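Local coordinates for AlyGC (Glaciecola chathamensis, PDB 5GKD), which cleaves alginate as a lyase of polysaccharide lyase family 6, probably by beta-elimination, and carries a bound calcium ion, at residues Ala657-Asn668 with Ala679-Pro690. Sequence-based numbering, arbitrary orientation.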
loop_
_atom_site.group_PDB
_atom_site.type_symbol
_atom_site.label_atom_id
_atom_site.label_comp_id
_atom_site.label_asym_id
_atom_site.label_seq_id
_atom_site.Cartn_x
_atom_site.Cartn_y
_atom_site.Cartn_z
ATOM N N ALA A 657 3.698 3.223 23.604
ATOM C CA ALA A 657 4.388 3.435 24.877
ATOM C C ALA A 657 5.099 2.163 25.333
ATOM O O ALA A 657 5.108 1.818 26.515
ATOM C CB ALA A 657 3.424 3.938 25.951
ATOM N N ALA A 658 5.695 1.451 24.380
ATOM C CA ALA A 658 6.413 0.221 24.664
ATOM C C ALA A 658 7.775 0.259 23.991
ATOM O O ALA A 658 7.966 0.941 22.980
ATOM C CB ALA A 658 5.633 -1.011 24.181
ATOM N N SER A 659 8.729 -0.473 24.569
ATOM C CA SER A 659 9.980 -0.728 23.874
ATOM C C SER A 659 9.847 -1.891 22.917
ATOM O O SER A 659 10.701 -2.066 22.045
ATOM C CB SER A 659 11.097 -1.030 24.870
ATOM O OG SER A 659 10.783 -2.188 25.624
ATOM N N LEU A 660 8.796 -2.684 23.084
ATOM C CA LEU A 660 8.554 -3.888 22.303
ATOM C C LEU A 660 7.080 -4.210 22.462
ATOM O O LEU A 660 6.615 -4.385 23.592
ATOM C CB LEU A 660 9.425 -5.018 22.828
ATOM C CG LEU A 660 9.558 -6.339 22.097
ATOM C CD1 LEU A 660 10.260 -6.131 20.771
ATOM C CD2 LEU A 660 10.369 -7.285 22.957
ATOM N N ILE A 661 6.317 -4.247 21.373
ATOM C CA ILE A 661 4.908 -4.596 21.502
ATOM C C ILE A 661 4.593 -5.729 20.537
ATOM O O ILE A 661 4.779 -5.603 19.319
ATOM C CB ILE A 661 3.958 -3.400 21.313
ATOM C CG1 ILE A 661 2.516 -3.876 21.495
ATOM C CG2 ILE A 661 4.149 -2.712 19.983
ATOM C CD1 ILE A 661 1.533 -2.787 21.677
ATOM N N LEU A 662 4.126 -6.838 21.091
ATOM C CA LEU A 662 3.988 -8.098 20.380
ATOM C C LEU A 662 2.534 -8.543 20.478
ATOM O O LEU A 662 2.069 -8.945 21.552
ATOM C CB LEU A 662 4.944 -9.134 20.959
ATOM C CG LEU A 662 6.404 -8.669 21.026
ATOM C CD1 LEU A 662 7.320 -9.768 21.550
ATOM C CD2 LEU A 662 6.872 -8.252 19.669
ATOM N N HIS A 663 1.824 -8.475 19.353
ATOM C CA HIS A 663 0.411 -8.823 19.269
ATOM C C HIS A 663 0.254 -10.027 18.346
ATOM O O HIS A 663 0.580 -9.957 17.156
ATOM C CB HIS A 663 -0.408 -7.620 18.788
ATOM C CG HIS A 663 -1.872 -7.884 18.660
ATOM N ND1 HIS A 663 -2.821 -7.096 19.276
ATOM C CD2 HIS A 663 -2.558 -8.824 17.963
ATOM C CE1 HIS A 663 -4.027 -7.547 18.973
ATOM N NE2 HIS A 663 -3.898 -8.597 18.181
ATOM N N GLY A 664 -0.267 -11.124 18.893
ATOM C CA GLY A 664 -0.473 -12.326 18.122
ATOM C C GLY A 664 0.782 -13.076 17.735
ATOM O O GLY A 664 0.714 -13.921 16.844
ATOM N N THR A 665 1.927 -12.794 18.359
ATOM C CA THR A 665 3.112 -13.608 18.126
ATOM C C THR A 665 3.007 -14.927 18.884
ATOM O O THR A 665 2.607 -14.966 20.047
ATOM C CB THR A 665 4.372 -12.869 18.544
ATOM O OG1 THR A 665 4.253 -12.462 19.906
ATOM C CG2 THR A 665 4.542 -11.645 17.689
ATOM N N GLN A 666 3.370 -16.004 18.207
ATOM C CA GLN A 666 3.094 -17.360 18.655
ATOM C C GLN A 666 4.232 -17.965 19.466
ATOM O O GLN A 666 3.990 -18.852 20.288
ATOM C CB GLN A 666 2.794 -18.232 17.440
ATOM C CG GLN A 666 1.737 -17.585 16.524
ATOM C CD GLN A 666 0.925 -18.600 15.764
ATOM O OE1 GLN A 666 0.451 -19.585 16.336
ATOM N NE2 GLN A 666 0.766 -18.378 14.465
ATOM N N VAL A 667 5.462 -17.509 19.257
ATOM C CA VAL A 667 6.609 -17.944 20.040
ATOM C C VAL A 667 7.392 -16.702 20.451
ATOM O O VAL A 667 7.873 -15.950 19.591
ATOM C CB VAL A 667 7.504 -18.917 19.261
ATOM C CG1 VAL A 667 8.780 -19.197 20.054
ATOM C CG2 VAL A 667 6.748 -20.217 18.953
ATOM N N ASN A 668 7.534 -16.493 21.757
ATOM C CA ASN A 668 8.221 -15.321 22.286
ATOM C C ASN A 668 9.265 -15.773 23.290
ATOM O O ASN A 668 8.932 -16.459 24.261
ATOM C CB ASN A 668 7.239 -14.361 22.948
ATOM C CG ASN A 668 6.108 -13.970 22.033
ATOM O OD1 ASN A 668 6.299 -13.184 21.120
ATOM N ND2 ASN A 668 4.922 -14.507 22.278
ATOM N N ALA A 679 10.841 2.021 28.002
ATOM C CA ALA A 679 9.446 1.656 28.046
ATOM C C ALA A 679 9.325 0.138 28.189
ATOM O O ALA A 679 10.242 -0.600 27.835
ATOM C CB ALA A 679 8.742 2.162 26.784
ATOM N N PRO A 680 8.208 -0.346 28.719
ATOM C CA PRO A 680 8.087 -1.780 29.019
ATOM C C PRO A 680 7.927 -2.639 27.767
ATOM O O PRO A 680 7.685 -2.161 26.656
ATOM C CB PRO A 680 6.828 -1.833 29.879
ATOM C CG PRO A 680 6.016 -0.678 29.397
ATOM C CD PRO A 680 7.012 0.404 29.148
ATOM N N ILE A 681 8.096 -3.940 27.972
ATOM C CA ILE A 681 7.678 -4.956 27.014
ATOM C C ILE A 681 6.177 -5.169 27.167
ATOM O O ILE A 681 5.669 -5.235 28.289
ATOM C CB ILE A 681 8.441 -6.268 27.269
ATOM C CG1 ILE A 681 9.936 -6.084 27.048
ATOM C CG2 ILE A 681 7.889 -7.400 26.416
ATOM C CD1 ILE A 681 10.737 -7.264 27.580
ATOM N N ILE A 682 5.446 -5.276 26.057
ATOM C CA ILE A 682 3.999 -5.458 26.137
ATOM C C ILE A 682 3.587 -6.614 25.244
ATOM O O ILE A 682 3.831 -6.586 24.031
ATOM C CB ILE A 682 3.212 -4.194 25.755
ATOM C CG1 ILE A 682 3.567 -3.025 26.675
ATOM C CG2 ILE A 682 1.713 -4.478 25.850
ATOM C CD1 ILE A 682 2.719 -1.791 26.456
ATOM N N PHE A 683 2.953 -7.618 25.841
ATOM C CA PHE A 683 2.385 -8.741 25.121
ATOM C C PHE A 683 0.884 -8.547 24.990
ATOM O O PHE A 683 0.209 -8.178 25.958
ATOM C CB PHE A 683 2.683 -10.068 25.827
ATOM C CG PHE A 683 4.134 -10.407 25.863
ATOM C CD1 PHE A 683 4.752 -10.951 24.760
ATOM C CD2 PHE A 683 4.887 -10.166 26.995
ATOM C CE1 PHE A 683 6.102 -11.247 24.785
ATOM C CE2 PHE A 683 6.231 -10.459 27.026
ATOM C CZ PHE A 683 6.839 -10.999 25.920
ATOM N N GLU A 684 0.378 -8.770 23.787
ATOM C CA GLU A 684 -1.045 -8.850 23.510
ATOM C C GLU A 684 -1.270 -10.235 22.887
ATOM O O GLU A 684 -1.221 -10.419 21.668
ATOM C CB GLU A 684 -1.490 -7.659 22.612
ATOM C CG GLU A 684 -1.281 -6.288 23.283
ATOM C CD GLU A 684 -1.810 -5.102 22.484
ATOM O OE1 GLU A 684 -1.973 -5.231 21.256
ATOM O OE2 GLU A 684 -2.063 -4.029 23.089
ATOM N N LEU A 685 -1.451 -11.222 23.729
ATOM C CA LEU A 685 -1.631 -12.589 23.319
ATOM C C LEU A 685 -2.995 -12.877 22.728
ATOM O O LEU A 685 -3.965 -12.466 23.266
ATOM C CB LEU A 685 -1.351 -13.506 24.494
ATOM C CG LEU A 685 0.023 -13.361 25.090
ATOM C CD1 LEU A 685 0.109 -14.005 26.438
ATOM C CD2 LEU A 685 1.126 -13.829 24.160
ATOM N N THR A 686 -3.035 -13.576 21.602
ATOM C CA THR A 686 -4.275 -13.927 20.927
ATOM C C THR A 686 -4.567 -15.423 21.013
ATOM O O THR A 686 -4.114 -16.075 21.884
ATOM C CB THR A 686 -4.243 -13.531 19.442
ATOM O OG1 THR A 686 -3.248 -14.277 18.776
ATOM C CG2 THR A 686 -3.963 -12.071 19.270
ATOM N N VAL A 687 -5.315 -15.953 20.076
ATOM C CA VAL A 687 -5.633 -17.346 20.032
ATOM C C VAL A 687 -4.433 -18.233 19.697
ATOM O O VAL A 687 -3.387 -17.766 19.374
ATOM C CB VAL A 687 -6.735 -17.613 18.993
ATOM C CG1 VAL A 687 -7.953 -16.813 19.311
ATOM C CG2 VAL A 687 -6.268 -17.223 17.615
ATOM N N GLY A 688 -4.641 -19.526 19.788
ATOM C CA GLY A 688 -3.665 -20.537 19.484
ATOM C C GLY A 688 -2.619 -20.934 20.486
ATOM O O GLY A 688 -1.612 -21.414 20.112
ATOM N N GLU A 689 -2.889 -20.700 21.760
ATOM C CA GLU A 689 -2.035 -21.076 22.881
ATOM C C GLU A 689 -0.559 -20.686 22.639
ATOM O O GLU A 689 0.305 -21.545 22.606
ATOM C CB GLU A 689 -2.162 -22.565 23.182
ATOM C CG GLU A 689 -3.609 -23.000 23.489
ATOM C CD GLU A 689 -3.777 -24.502 23.694
ATOM O OE1 GLU A 689 -3.597 -25.280 22.735
ATOM O OE2 GLU A 689 -4.115 -24.917 24.810
ATOM N N PRO A 690 -0.281 -19.397 22.457
ATOM C CA PRO A 690 1.107 -18.986 22.227
ATOM C C PRO A 690 1.979 -19.279 23.431
ATOM O O PRO A 690 1.511 -19.361 24.565
ATOM C CB PRO A 690 1.000 -17.481 21.982
ATOM C CG PRO A 690 -0.210 -17.080 22.723
ATOM C CD PRO A 690 -1.169 -18.242 22.616
HETATM O O HOH W 1 -0.405 -14.220 20.718
HETATM O O HOH W 2 -0.318 -19.036 19.194
#
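Leu-660 to His-663 pair in parallel with Ile-681 to Glu-684, neighbouring strands on successive coils of the right-handed parallel beta-helix that the pectate-lyase-like families share. Backbone bonds set the register: Leu-660 O accepts from Ile-682 N, Ile-682 O from Leu-662 N, Leu-662 O from Glu-684 N (2.8 Å), and Glu-684 O from Gly-664 N. Before the strands, Ser-659 grips the segment leading into strand 681-685 twice, its N bonding Pro-680 O and its OG reaching Ala-679 O at 2.8 Å from above the carbonyl plane.

Apolar contacts fill the interior, where side chains of one coil lie against those of the next, Leu-660 on Ile-681 and Leu-662 on Phe-683. The latter two run side by side, Leu-662 CD1 touching Phe-683 CE1 at 3.8 Å, while the CB of Asn-668 comes to the same CE1 from the next strand of the coil.

The opposite face begins apolar, with Ile-661 against Ile-682, and turns polar at His-663 and Glu-684. With CG anti to the backbone N (chi1 180°), the His-663 ring swings over to Glu-684, whose other oxygen, OE2, forms a salt bridge with Arg-708, while Tyr-625 stacks on the imidazole. Replacing this histidine by an alanine is likely to leave Glu-684 OE1 without its imidazole donor and Tyr-625 without its stacking partner. His-663 ND1 meets Glu-684 OE1 at 2.8 Å; OE1 lies in the imidazole plane but is met on its anti side, somewhat out of the carboxylate plane, which is turned 73° from the ring.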